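PDB 4M16: bartonella effector protein (Bep) substrate of VirB T4SS from Bartonella sp. AR 15-3, which probably transfers AMP from ATP to tyrosine or threonine side chains of target proteins, and is represented by its N-terminal Fic domain. Local coordinates for residues 19-24 with 155-160; 128-133 with 140-145; 136-141 with 172-177; 148-153 with 194-199; 181-186 with 208-213. One frame throughout, in Å; residues are numbered along the deposited sequence.

Overall arrangement
From the N terminus, interaction 1 opens first, in the loop before helix 30-48, and closes only when the chain entering helix 159-174 comes back to it. Interaction 2 lies within that span and folds the linker after helix 110-126 onto helix 135-152. Interaction 3 begins slightly earlier on this helix, overlapping interaction 2 at Glu-140 and Glu-141, and reaches the far end of helix 159-174, so it crosses interaction 1. Interaction 4 crosses both 1 and 3, joining the end of helix 135-152 to helix 185-197. Interaction 5 follows 1, 2 and 3 in series, crosses 4, and ties the lead-in to helix 185-197 to helix 200-214. The helical bundle thus illustrates local closures overlaid by longer crossing ties.

Interaction 1 of 5, residues 19-24 with 155-160; sequences KTLKNK and FRAGNE
Leu-21 meets Arg-156 and Ala-157 within the sequence HPFRAGNE, which matches the start of the Fic motif, here with alanine at Ala-157 where the family consensus has an acidic residue. The leucine comes from the loop before helix 30-48. Its CB points toward the motif, and a chi1 of -70° sets CG anti to the carbonyl carbon, carrying the branch the same way. At the tip the two methyls divide the work. CD1 faces the methyl of the alanine, with Leu-21 CD1 to Ala-157 CB at 4.3 Å. CD2 lies over one face of the guanidinium, nearer its rim than its centre, with Leu-21 CD2 to Arg-156 NH2 at 3.8 Å. The arginine chain bends at chi2 (57°) on its way there, and Phe-14 and Trp-76 also touch it. No hydrogen bond joins the two segments: this surface contact is van der Waals packing, apolar at the alanine and methyl-on-guanidinium at the arginine. The motif loop holds its own shape across the N-cap residue Gly-158: Phe-155 N meets Asn-159 OD1 on a lone pair at 2.9 Å, and Asn-159 ND2 returns a bond to Phe-155 O at 2.8 Å, from 41° above that carbonyl plane.

Interaction 2 of 5, residues 128-133 with 140-145; sequences SNLQGL and EETVKL
Leu-130 is the apolar wedge of this contact, entering from the linker between helices 110-126 and 135-152 against Glu-141, Thr-142 and Leu-145 of the second helix. Its two methyls differ in their closest neighbours. Leu-130 CD2 lies 3.9 Å from Glu-141 CB and meets Leu-145 CD1 tip to tip at 4.1 Å. CD1 turns to the CG2 methyl of Thr-142, a very close approach that is doubtful because the threonine was deposited in two conformers. At the margin, Leu-133 CD1 brushes Glu-141 CG at 4.4 Å. Leu-124, Leu-170 and Phe-167 continue the apolar surroundings from the neighbouring helices 110-126 and 159-174.

The polar interactions stay on the helix. Lys-144 NZ forms salt bridges with Glu-141 OE2 at 3.0 Å, on the syn side but 32° out of that carboxylate plane, and with Glu-140 OE2, on the anti side and also tilted, in the conformer considered. Glu-141 can take part in both halves of the account because its chain bends at chi2 (-49°): the CB and CG lie along the leucines while the carboxylate leads away from them. In the conformer considered, Thr-142 OG1 turns to the helix carbonyls, chiefly Phe-138 O.

With no hydrogen bond between the segments, the chemistry implies that the linker is held by shape and burial of its leucine, while the charges gather on another side of the helix.

Interaction 3 of 5, residues 136-141 with 172-177; sequences EDFIEE and EAAGHK
A Schellman motif at the C-terminal end of helix 159-174 brings Ala-174 and His-176 against Phe-138, near the start of helix 135-152. Gly-175 makes the turn with positive phi, and its N reaches back to Glu-172 O at 3.3 Å. Just beyond this turn the His-176 side chain points toward helix 135-152, where the phenylalanine meets it.

The two rings form an offset stack, with the centroids of Phe-138 and His-176 4.5 Å apart and the planes at 18°. The side chains slide past each other in opposite directions, so each ring also receives the CB of its partner. Phe-138 CB lies over the imidazole face, 3.8 Å from the centroid of the His-176 ring, and His-176 CB sits over the phenyl face in a reciprocal CH-pi contact. A chi1 of 179° on Phe-138, CG opposite the backbone N, sends the ring out from its helix into this stack.

Ala-174 completes the contact with its methyl, which approaches the same ring obliquely, Ala-174 CB to Phe-138 CE1 at 3.8 Å, while Leu-130 touches the phenyl group from the preceding linker. The imidazole has a polar partner too: a weak hydrogen bond from NE2 to the carbonyl O of Leu-133. At the closest point of the stack, His-176 CD2 lies over the phenyl face near its rim, 3.4 Å from Phe-138 CG.

Interaction 4 of 5, residues 148-153 with 194-199; sequences FLNYIH and DAMALK
Met-196 packs against Asn-150 and Tyr-151 where helix 135-152 runs out and the Fic motif begins with His-153. The tight part of the contact centres on the sulfur. Met-196 SD lies 3.7 Å from Asn-150 ND2 and 4.0 Å from Tyr-151 CA, so it rests on the backbone of the helix as well as on an amide. The amide itself is fixed from another direction, since Asn-150 OD1 accepts a bond from Gln-163 NE2 of helix 159-174.

The contact is looser at the methyl. A bend at chi3 (64°) turns CE toward the tyrosine, where it approaches the ring obliquely, Met-196 CE to Tyr-151 CD1 at 4.5 Å. Ile-105 and Phe-107 touch the methionine as well, from a neighbouring loop. Beyond Met-196, helix 185-197 ends at the exposed Ala-197, and the chain continues through Leu-198 and Lys-199 on the solvent side.

On the inner side, helix 135-152 gives way to His-153, which leaves helical geometry with positive phi; its NE2 bonds to Glu-160 OE2 and its ring stacks with Phe-107. The other ring nitrogen turns back: His-153 ND1 donates to a lone pair of Asn-150 O at 2.8 Å in a bent bond, with that oxygen 30° out of the imidazole plane.

Interaction 5 of 5, residues 181-186 with 208-213; sequences SVVTEE and KSLFED
Val-183 meets Leu-210 and Asp-213 at the open end of a helical hairpin, where the approach to helix 185-197 lies beside the later turns of helix 200-214.

Apolar contacts come first. Val-183 CG2 touches Leu-210 CD1 at 3.7 Å, the two side chains crossing at a slant. The leucine leaves its backbone aslant to the valine, but CG opposite the backbone N (chi1 175°) and a turn at chi2 bring its tip nearer. The other valine methyl, Val-183 CG1, lies 4.2 Å from Asp-213 CB, so the aspartate contributes its aliphatic carbon here. At the outer margin Val-182 CG1 rests 3.7 Å from the carbonyl Asp-213 O. Ile-188 touches Val-183 from within helix 185-197.

The polar groups bind alongside. Thr-184 is the N-cap of that helix, its OG1 receiving the backbone N of Arg-187. Arg-187, which lies just past residues 181-186, also touches Leu-210 with its side chain, and its NH2 forms a salt bridge with Asp-213 OD2.

The division of labour follows from the chemistry: valine methyls pack residues 181-186 against helix 200-214 without any direct hydrogen bond, and the polar link between the two helices is left to Arg-187.

Interaction 1 of 5, residues 19-24 with 155-160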
# COMPACT_ATOMS: atom_id res chain seq x y z
N LYS A 19 8.83 13.79 -15.69
CA LYS A 19 8.65 12.83 -14.57
C LYS A 19 7.18 12.67 -14.21
O LYS A 19 6.85 12.40 -13.05
CB LYS A 19 9.34 13.32 -13.28
N THR A 20 6.28 12.95 -15.17
CA THR A 20 4.85 12.95 -14.90
C THR A 20 4.28 11.68 -15.43
O THR A 20 4.39 11.36 -16.64
CB THR A 20 4.14 14.16 -15.53
OG1 THR A 20 4.68 15.35 -14.96
CG2 THR A 20 2.63 14.11 -15.25
N LEU A 21 3.67 10.93 -14.53
CA LEU A 21 3.00 9.69 -14.91
C LEU A 21 1.89 9.94 -15.93
O LEU A 21 1.00 10.79 -15.70
CB LEU A 21 2.45 8.98 -13.68
CG LEU A 21 3.45 8.36 -12.70
CD1 LEU A 21 2.69 7.98 -11.44
CD2 LEU A 21 4.18 7.15 -13.32
N LYS A 22 1.91 9.21 -17.04
CA LYS A 22 0.80 9.22 -18.03
C LYS A 22 -0.51 9.02 -17.27
O LYS A 22 -0.61 8.11 -16.44
CB LYS A 22 0.96 8.09 -19.07
CG LYS A 22 2.02 8.37 -20.14
CD LYS A 22 2.28 7.17 -21.01
CE LYS A 22 3.49 7.38 -21.90
NZ LYS A 22 3.58 6.27 -22.88
N ASN A 23 -1.49 9.87 -17.55
CA ASN A 23 -2.75 9.80 -16.84
C ASN A 23 -3.98 10.10 -17.70
O ASN A 23 -3.92 10.70 -18.80
CB ASN A 23 -2.73 10.65 -15.59
CG ASN A 23 -2.55 12.11 -15.90
OD1 ASN A 23 -3.52 12.84 -16.10
ND2 ASN A 23 -1.31 12.55 -15.93
N LYS A 24 -5.11 9.63 -17.20
CA LYS A 24 -6.33 9.70 -17.95
C LYS A 24 -6.82 11.15 -18.02
O LYS A 24 -7.59 11.47 -18.90
CB LYS A 24 -7.40 8.78 -17.37
CG LYS A 24 -7.09 7.32 -17.65
CD LYS A 24 -7.88 6.37 -16.78
CE LYS A 24 -9.35 6.47 -17.08
NZ LYS A 24 -10.01 5.41 -16.25
N PHE A 155 2.05 -2.38 -6.89
CA PHE A 155 1.60 -1.41 -7.93
C PHE A 155 2.69 -0.44 -8.39
O PHE A 155 3.64 -0.17 -7.66
CB PHE A 155 0.37 -0.62 -7.40
CG PHE A 155 -0.72 -1.50 -6.90
CD1 PHE A 155 -1.54 -2.18 -7.77
CD2 PHE A 155 -0.91 -1.69 -5.52
CE1 PHE A 155 -2.52 -3.06 -7.28
CE2 PHE A 155 -1.87 -2.55 -5.05
CZ PHE A 155 -2.72 -3.21 -5.92
N ARG A 156 2.54 0.14 -9.60
CA ARG A 156 3.46 1.17 -10.03
C ARG A 156 3.57 2.31 -9.03
O ARG A 156 4.65 2.81 -8.77
CB ARG A 156 3.14 1.69 -11.45
CG ARG A 156 4.06 2.78 -11.93
CD ARG A 156 5.50 2.36 -11.93
NE ARG A 156 6.31 3.46 -12.36
CZ ARG A 156 6.65 4.52 -11.61
NH1 ARG A 156 6.20 4.73 -10.36
NH2 ARG A 156 7.39 5.44 -12.14
N ALA A 157 2.45 2.71 -8.47
CA ALA A 157 2.41 3.77 -7.49
C ALA A 157 1.09 3.66 -6.72
O ALA A 157 0.20 2.89 -7.11
CB ALA A 157 2.48 5.14 -8.17
N GLY A 158 0.94 4.39 -5.61
CA GLY A 158 -0.29 4.33 -4.87
C GLY A 158 -0.30 3.16 -3.88
O GLY A 158 -1.33 2.89 -3.23
N ASN A 159 0.83 2.53 -3.70
CA ASN A 159 0.92 1.42 -2.75
C ASN A 159 0.58 1.71 -1.32
O ASN A 159 -0.13 0.92 -0.67
CB ASN A 159 2.30 0.78 -2.80
CG ASN A 159 2.57 0.07 -4.14
OD1 ASN A 159 2.15 -1.04 -4.33
ND2 ASN A 159 3.35 0.70 -5.01
N GLU A 160 1.14 2.79 -0.80
CA GLU A 160 0.93 3.13 0.59
C GLU A 160 -0.55 3.45 0.84
O GLU A 160 -1.12 3.02 1.80
CB GLU A 160 1.85 4.30 0.96
CG GLU A 160 3.35 3.97 0.88
CD GLU A 160 4.03 4.20 -0.50
OE1 GLU A 160 3.45 4.90 -1.32
OE2 GLU A 160 5.22 3.74 -0.74

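Interaction 2 of 5, residues 128-133 with 140-145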
# COMPACT_ATOMS: atom_id res chain seq x y z
N SER A 128 -7.98 -16.91 8.99
CA SER A 128 -9.31 -16.36 8.83
C SER A 128 -9.39 -14.85 8.93
O SER A 128 -10.20 -14.31 9.70
CB SER A 128 -10.22 -16.98 9.86
OG SER A 128 -10.53 -18.29 9.47
N ASN A 129 -8.54 -14.18 8.15
CA ASN A 129 -8.52 -12.73 8.09
C ASN A 129 -8.19 -12.09 9.48
O ASN A 129 -8.61 -10.98 9.73
CB ASN A 129 -9.85 -12.18 7.50
CG ASN A 129 -10.21 -12.84 6.15
OD1 ASN A 129 -9.52 -12.67 5.16
ND2 ASN A 129 -11.32 -13.53 6.12
N LEU A 130 -7.48 -12.81 10.35
CA LEU A 130 -7.07 -12.30 11.69
C LEU A 130 -8.25 -12.05 12.65
O LEU A 130 -8.18 -11.25 13.62
CB LEU A 130 -6.19 -11.04 11.57
CG LEU A 130 -5.01 -11.02 10.61
CD1 LEU A 130 -4.16 -9.79 10.91
CD2 LEU A 130 -4.18 -12.29 10.78
N GLN A 131 -9.30 -12.78 12.40
CA GLN A 131 -10.52 -12.78 13.22
C GLN A 131 -10.30 -13.58 14.47
O GLN A 131 -9.47 -14.51 14.50
CB GLN A 131 -11.64 -13.46 12.44
CG GLN A 131 -12.17 -12.62 11.33
CD GLN A 131 -13.45 -11.98 11.72
OE1 GLN A 131 -13.73 -11.71 12.92
NE2 GLN A 131 -14.29 -11.79 10.73
N GLY A 132 -11.06 -13.25 15.51
CA GLY A 132 -10.97 -14.01 16.76
C GLY A 132 -9.70 -13.85 17.59
O GLY A 132 -9.33 -14.78 18.30
N LEU A 133 -8.97 -12.73 17.43
CA LEU A 133 -7.67 -12.54 18.12
C LEU A 133 -7.79 -11.50 19.21
O LEU A 133 -8.58 -10.56 19.07
CB LEU A 133 -6.59 -12.07 17.16
CG LEU A 133 -6.25 -13.10 16.05
CD1 LEU A 133 -5.15 -12.56 15.19
CD2 LEU A 133 -5.81 -14.40 16.68
N GLU A 140 0.50 -8.15 16.54
CA GLU A 140 1.67 -8.93 16.13
C GLU A 140 1.49 -9.39 14.69
O GLU A 140 2.39 -9.28 13.89
CB GLU A 140 1.88 -10.14 17.06
CG GLU A 140 2.83 -11.21 16.58
CD GLU A 140 4.30 -10.84 16.67
OE1 GLU A 140 4.65 -9.80 17.27
OE2 GLU A 140 5.12 -11.62 16.20
N GLU A 141 0.30 -9.93 14.35
CA GLU A 141 0.12 -10.52 13.04
C GLU A 141 -0.02 -9.44 11.96
O GLU A 141 0.48 -9.63 10.84
CB GLU A 141 -1.09 -11.46 13.01
CG GLU A 141 -0.92 -12.71 13.85
CD GLU A 141 0.41 -13.42 13.58
OE1 GLU A 141 0.67 -13.74 12.40
OE2 GLU A 141 1.20 -13.63 14.56
N THR A 142 -0.67 -8.33 12.30
CA THR A 142 -0.75 -7.22 11.34
C THR A 142 0.59 -6.57 11.08
O THR A 142 0.88 -6.21 9.94
CB THR A 142 -1.80 -6.12 11.65
OG1 THR A 142 -1.65 -5.60 12.97
CG2 THR A 142 -3.25 -6.64 11.40
N VAL A 143 1.41 -6.41 12.09
CA VAL A 143 2.76 -5.86 11.88
C VAL A 143 3.54 -6.67 10.84
O VAL A 143 4.09 -6.10 9.86
CB VAL A 143 3.57 -5.82 13.18
CG1 VAL A 143 5.05 -5.61 12.90
CG2 VAL A 143 3.04 -4.74 14.12
N LYS A 144 3.51 -8.00 11.00
CA LYS A 144 4.21 -8.88 10.05
C LYS A 144 3.63 -8.82 8.60
O LYS A 144 4.38 -8.68 7.61
CB LYS A 144 4.25 -10.33 10.55
CG LYS A 144 5.15 -10.49 11.76
CD LYS A 144 5.23 -11.92 12.30
CE LYS A 144 3.92 -12.33 12.92
NZ LYS A 144 4.09 -13.32 14.03
N LEU A 145 2.30 -8.93 8.52
CA LEU A 145 1.61 -8.87 7.24
C LEU A 145 1.73 -7.53 6.54
O LEU A 145 1.94 -7.46 5.31
CB LEU A 145 0.13 -9.27 7.43
CG LEU A 145 -0.18 -10.76 7.35
CD1 LEU A 145 -1.62 -10.94 7.83
CD2 LEU A 145 -0.01 -11.36 5.94

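Interaction 3 of 5, residues 136-141 with 172-177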
# COMPACT_ATOMS: atom_id res chain seq x y z
N GLU A 136 -3.38 -7.82 21.25
CA GLU A 136 -1.97 -8.21 21.22
C GLU A 136 -1.58 -9.12 20.04
O GLU A 136 -0.59 -8.85 19.34
CB GLU A 136 -1.59 -8.88 22.54
CG GLU A 136 -0.37 -9.77 22.49
CD GLU A 136 -0.04 -10.37 23.85
OE1 GLU A 136 -0.90 -11.06 24.45
OE2 GLU A 136 1.10 -10.14 24.29
N ASP A 137 -2.36 -10.17 19.80
CA ASP A 137 -2.07 -11.07 18.69
C ASP A 137 -2.42 -10.40 17.37
O ASP A 137 -1.72 -10.61 16.40
CB ASP A 137 -2.83 -12.39 18.82
CG ASP A 137 -2.24 -13.31 19.92
OD1 ASP A 137 -1.14 -13.03 20.42
OD2 ASP A 137 -2.93 -14.25 20.34
N PHE A 138 -3.51 -9.62 17.33
CA PHE A 138 -3.88 -8.88 16.15
C PHE A 138 -2.76 -7.89 15.78
O PHE A 138 -2.38 -7.79 14.61
CB PHE A 138 -5.26 -8.19 16.27
CG PHE A 138 -5.63 -7.41 15.06
CD1 PHE A 138 -6.17 -8.05 13.94
CD2 PHE A 138 -5.41 -6.04 14.99
CE1 PHE A 138 -6.50 -7.34 12.78
CE2 PHE A 138 -5.72 -5.32 13.82
CZ PHE A 138 -6.28 -5.96 12.73
N ILE A 139 -2.19 -7.17 16.74
CA ILE A 139 -1.08 -6.29 16.41
C ILE A 139 0.14 -7.07 15.88
O ILE A 139 0.74 -6.71 14.89
CB ILE A 139 -0.76 -5.37 17.58
CG1 ILE A 139 -1.84 -4.28 17.63
CG2 ILE A 139 0.58 -4.68 17.37
CD1 ILE A 139 -1.84 -3.53 18.92
N GLU A 140 0.50 -8.15 16.54
CA GLU A 140 1.67 -8.93 16.13
C GLU A 140 1.49 -9.39 14.69
O GLU A 140 2.39 -9.28 13.89
CB GLU A 140 1.88 -10.14 17.06
CG GLU A 140 2.83 -11.21 16.58
CD GLU A 140 4.30 -10.84 16.67
OE1 GLU A 140 4.65 -9.80 17.27
OE2 GLU A 140 5.12 -11.62 16.20
N GLU A 141 0.30 -9.93 14.35
CA GLU A 141 0.12 -10.52 13.04
C GLU A 141 -0.02 -9.44 11.96
O GLU A 141 0.48 -9.63 10.84
CB GLU A 141 -1.09 -11.46 13.01
CG GLU A 141 -0.92 -12.71 13.85
CD GLU A 141 0.41 -13.42 13.58
OE1 GLU A 141 0.67 -13.74 12.40
OE2 GLU A 141 1.20 -13.63 14.56
N GLU A 172 -11.29 -3.37 11.08
CA GLU A 172 -12.72 -3.23 11.34
C GLU A 172 -13.42 -4.60 11.33
O GLU A 172 -14.23 -4.92 12.21
CB GLU A 172 -13.39 -2.35 10.29
CG GLU A 172 -14.79 -1.96 10.64
CD GLU A 172 -15.48 -1.20 9.54
OE1 GLU A 172 -14.84 -0.78 8.55
OE2 GLU A 172 -16.69 -1.01 9.65
N ALA A 173 -13.09 -5.41 10.32
CA ALA A 173 -13.74 -6.71 10.16
C ALA A 173 -13.40 -7.71 11.26
O ALA A 173 -14.20 -8.59 11.60
CB ALA A 173 -13.42 -7.28 8.80
N ALA A 174 -12.21 -7.53 11.83
CA ALA A 174 -11.65 -8.38 12.88
C ALA A 174 -12.00 -7.94 14.30
O ALA A 174 -11.61 -8.58 15.27
CB ALA A 174 -10.14 -8.41 12.69
N GLY A 175 -12.71 -6.82 14.44
CA GLY A 175 -13.17 -6.35 15.71
C GLY A 175 -12.14 -5.48 16.42
O GLY A 175 -12.22 -5.27 17.61
N HIS A 176 -11.19 -4.95 15.68
CA HIS A 176 -10.24 -3.99 16.24
C HIS A 176 -10.36 -2.68 15.44
O HIS A 176 -11.34 -2.44 14.74
CB HIS A 176 -8.84 -4.59 16.18
CG HIS A 176 -8.72 -5.92 16.84
ND1 HIS A 176 -8.60 -6.04 18.20
CD2 HIS A 176 -8.79 -7.19 16.36
CE1 HIS A 176 -8.56 -7.32 18.54
NE2 HIS A 176 -8.69 -8.04 17.44
N LYS A 177 -9.37 -1.81 15.57
CA LYS A 177 -9.38 -0.58 14.81
C LYS A 177 -7.97 -0.15 14.51
O LYS A 177 -7.10 -0.22 15.39
CB LYS A 177 -10.11 0.53 15.56
CG LYS A 177 -10.48 1.71 14.68
CD LYS A 177 -11.09 2.83 15.49
CE LYS A 177 -11.12 4.14 14.70
NZ LYS A 177 -11.96 4.07 13.47

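Interaction 4 of 5, residues 148-153 with 194-199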
# COMPACT_ATOMS: atom_id res chain seq x y z
N PHE A 148 5.20 -7.13 5.20
CA PHE A 148 5.36 -7.99 4.05
C PHE A 148 4.74 -7.29 2.82
O PHE A 148 5.39 -7.13 1.80
CB PHE A 148 4.75 -9.38 4.31
CG PHE A 148 4.87 -10.37 3.13
CD1 PHE A 148 5.96 -10.36 2.27
CD2 PHE A 148 3.90 -11.38 2.97
CE1 PHE A 148 6.07 -11.30 1.23
CE2 PHE A 148 4.00 -12.30 1.93
CZ PHE A 148 5.10 -12.26 1.07
N LEU A 149 3.50 -6.82 2.93
CA LEU A 149 2.87 -6.16 1.82
C LEU A 149 3.63 -4.87 1.43
O LEU A 149 3.79 -4.62 0.24
CB LEU A 149 1.38 -5.89 2.09
CG LEU A 149 0.65 -5.19 0.92
CD1 LEU A 149 0.68 -6.07 -0.30
CD2 LEU A 149 -0.76 -4.79 1.31
N ASN A 150 4.09 -4.08 2.41
CA ASN A 150 4.90 -2.89 2.15
C ASN A 150 6.12 -3.30 1.28
O ASN A 150 6.45 -2.63 0.32
CB ASN A 150 5.35 -2.20 3.44
CG ASN A 150 6.13 -0.94 3.17
OD1 ASN A 150 5.58 0.03 2.59
ND2 ASN A 150 7.41 -0.94 3.53
N TYR A 151 6.80 -4.36 1.67
CA TYR A 151 7.97 -4.84 0.90
C TYR A 151 7.62 -5.23 -0.52
O TYR A 151 8.36 -4.90 -1.46
CB TYR A 151 8.60 -6.05 1.58
CG TYR A 151 9.47 -6.87 0.68
CD1 TYR A 151 10.75 -6.48 0.33
CD2 TYR A 151 8.99 -8.09 0.16
CE1 TYR A 151 11.51 -7.26 -0.55
CE2 TYR A 151 9.75 -8.87 -0.69
CZ TYR A 151 11.00 -8.47 -1.04
OH TYR A 151 11.72 -9.29 -1.91
N ILE A 152 6.45 -5.86 -0.69
CA ILE A 152 6.00 -6.27 -2.02
C ILE A 152 5.79 -5.08 -2.99
O ILE A 152 6.34 -5.11 -4.11
CB ILE A 152 4.71 -7.15 -2.01
CG1 ILE A 152 4.94 -8.43 -1.26
CG2 ILE A 152 4.38 -7.52 -3.45
CD1 ILE A 152 3.70 -9.32 -1.10
N HIS A 153 5.07 -4.05 -2.53
CA HIS A 153 4.84 -2.83 -3.28
C HIS A 153 4.40 -3.21 -4.69
O HIS A 153 5.07 -2.87 -5.66
CB HIS A 153 6.07 -1.91 -3.32
CG HIS A 153 5.87 -0.60 -2.62
ND1 HIS A 153 5.48 -0.52 -1.30
CD2 HIS A 153 6.03 0.67 -3.05
CE1 HIS A 153 5.43 0.75 -0.94
NE2 HIS A 153 5.72 1.49 -2.00
N ASP A 194 12.25 1.81 7.94
CA ASP A 194 12.99 0.99 8.93
C ASP A 194 12.73 -0.52 8.83
O ASP A 194 13.66 -1.33 9.04
CB ASP A 194 12.71 1.45 10.37
CG ASP A 194 13.45 2.72 10.77
OD1 ASP A 194 14.22 3.27 9.98
OD2 ASP A 194 13.23 3.17 11.91
N ALA A 195 11.49 -0.90 8.56
CA ALA A 195 11.13 -2.32 8.39
C ALA A 195 11.96 -2.95 7.28
O ALA A 195 12.36 -4.10 7.40
CB ALA A 195 9.63 -2.49 8.14
N MET A 196 12.26 -2.19 6.22
CA MET A 196 13.07 -2.73 5.12
C MET A 196 14.56 -2.57 5.32
O MET A 196 15.33 -3.42 4.84
CB MET A 196 12.63 -2.16 3.75
CG MET A 196 11.36 -2.89 3.28
SD MET A 196 10.59 -2.04 1.95
CE MET A 196 11.86 -2.17 0.68
N ALA A 197 14.96 -1.50 6.02
CA ALA A 197 16.39 -1.14 6.14
C ALA A 197 17.09 -1.93 7.27
O ALA A 197 18.19 -2.43 7.09
CB ALA A 197 16.59 0.36 6.36
N LEU A 198 16.42 -2.04 8.41
CA LEU A 198 17.01 -2.65 9.58
C LEU A 198 16.86 -4.19 9.54
O LEU A 198 16.34 -4.73 8.59
CB LEU A 198 16.33 -2.08 10.85
CG LEU A 198 16.36 -0.55 11.05
CD1 LEU A 198 15.46 -0.21 12.23
CD2 LEU A 198 17.78 -0.02 11.21
N LYS A 199 17.32 -4.88 10.57
CA LYS A 199 17.29 -6.36 10.60
C LYS A 199 16.55 -6.85 11.80
O LYS A 199 16.47 -6.18 12.84
CB LYS A 199 18.71 -6.93 10.71
CG LYS A 199 19.49 -6.93 9.41
CD LYS A 199 20.84 -7.61 9.55
CE LYS A 199 21.95 -6.63 9.89
NZ LYS A 199 23.26 -7.36 9.91

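Interaction 5 of 5, residues 181-186 with 208-213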
# COMPACT_ATOMS: atom_id res chain seq x y z
N SER A 181 -4.49 7.89 9.94
CA SER A 181 -4.55 9.37 10.04
C SER A 181 -4.19 9.94 11.42
O SER A 181 -4.05 11.15 11.56
CB SER A 181 -5.93 9.88 9.62
OG SER A 181 -6.86 9.73 10.69
N VAL A 182 -4.07 9.08 12.43
CA VAL A 182 -3.66 9.46 13.79
C VAL A 182 -2.22 9.98 13.88
O VAL A 182 -1.89 10.69 14.80
CB VAL A 182 -3.82 8.25 14.76
CG1 VAL A 182 -3.14 8.49 16.11
CG2 VAL A 182 -5.29 7.94 14.97
N VAL A 183 -1.35 9.57 12.95
CA VAL A 183 0.07 9.97 12.98
C VAL A 183 0.43 10.64 11.69
O VAL A 183 -0.37 10.61 10.76
CB VAL A 183 0.99 8.74 13.17
CG1 VAL A 183 0.80 8.15 14.57
CG2 VAL A 183 0.73 7.71 12.09
N THR A 184 1.62 11.21 11.59
CA THR A 184 2.02 11.90 10.37
C THR A 184 2.55 10.96 9.31
O THR A 184 3.01 9.85 9.61
CB THR A 184 3.16 12.90 10.60
OG1 THR A 184 4.31 12.20 11.09
CG2 THR A 184 2.72 14.00 11.54
N GLU A 185 2.49 11.42 8.07
CA GLU A 185 3.23 10.80 6.98
C GLU A 185 4.68 10.44 7.37
O GLU A 185 5.10 9.31 7.17
CB GLU A 185 3.24 11.71 5.75
CG GLU A 185 3.86 11.00 4.55
CD GLU A 185 3.75 11.75 3.24
OE1 GLU A 185 2.86 12.62 3.08
OE2 GLU A 185 4.57 11.47 2.36
N GLU A 186 5.42 11.38 7.95
CA GLU A 186 6.86 11.13 8.29
C GLU A 186 6.99 9.89 9.20
O GLU A 186 7.88 9.04 9.01
CB GLU A 186 7.48 12.37 8.95
CG GLU A 186 8.83 12.16 9.63
CD GLU A 186 9.41 13.47 10.19
OE1 GLU A 186 8.67 14.25 10.83
OE2 GLU A 186 10.62 13.73 10.00
N LYS A 208 6.01 -2.20 14.89
CA LYS A 208 5.14 -2.42 16.06
C LYS A 208 4.77 -1.11 16.78
O LYS A 208 3.62 -0.96 17.20
CB LYS A 208 5.79 -3.35 17.05
CG LYS A 208 4.86 -3.73 18.21
CD LYS A 208 5.47 -4.82 19.05
CE LYS A 208 4.65 -5.12 20.29
NZ LYS A 208 5.24 -6.25 21.01
N SER A 209 5.72 -0.19 16.93
CA SER A 209 5.44 1.12 17.59
C SER A 209 4.37 1.86 16.82
O SER A 209 3.44 2.39 17.42
CB SER A 209 6.65 2.04 17.66
OG SER A 209 7.81 1.29 17.86
N LEU A 210 4.49 1.84 15.50
CA LEU A 210 3.46 2.49 14.65
C LEU A 210 2.11 1.86 14.88
O LEU A 210 1.12 2.55 15.07
CB LEU A 210 3.81 2.42 13.18
CG LEU A 210 2.71 2.96 12.22
CD1 LEU A 210 2.58 4.48 12.38
CD2 LEU A 210 2.94 2.62 10.76
N PHE A 211 2.06 0.53 14.86
CA PHE A 211 0.79 -0.17 15.04
C PHE A 211 0.15 0.06 16.42
O PHE A 211 -1.08 0.17 16.54
CB PHE A 211 0.89 -1.65 14.62
CG PHE A 211 0.63 -1.83 13.15
CD1 PHE A 211 1.56 -1.44 12.21
CD2 PHE A 211 -0.61 -2.22 12.70
CE1 PHE A 211 1.28 -1.51 10.86
CE2 PHE A 211 -0.88 -2.31 11.36
CZ PHE A 211 0.06 -1.97 10.42
N GLU A 212 0.98 0.15 17.44
CA GLU A 212 0.46 0.45 18.78
C GLU A 212 -0.19 1.87 18.82
O GLU A 212 -1.27 2.06 19.34
CB GLU A 212 1.56 0.28 19.82
CG GLU A 212 1.83 -1.22 20.03
CD GLU A 212 3.00 -1.54 20.93
OE1 GLU A 212 3.73 -0.61 21.33
OE2 GLU A 212 3.20 -2.76 21.23
N ASP A 213 0.45 2.82 18.17
CA ASP A 213 0.01 4.21 18.13
C ASP A 213 -1.32 4.41 17.38
O ASP A 213 -2.09 5.33 17.72
CB ASP A 213 1.07 5.04 17.41
CG ASP A 213 2.30 5.31 18.29
OD1 ASP A 213 2.25 5.02 19.47
OD2 ASP A 213 3.32 5.84 17.76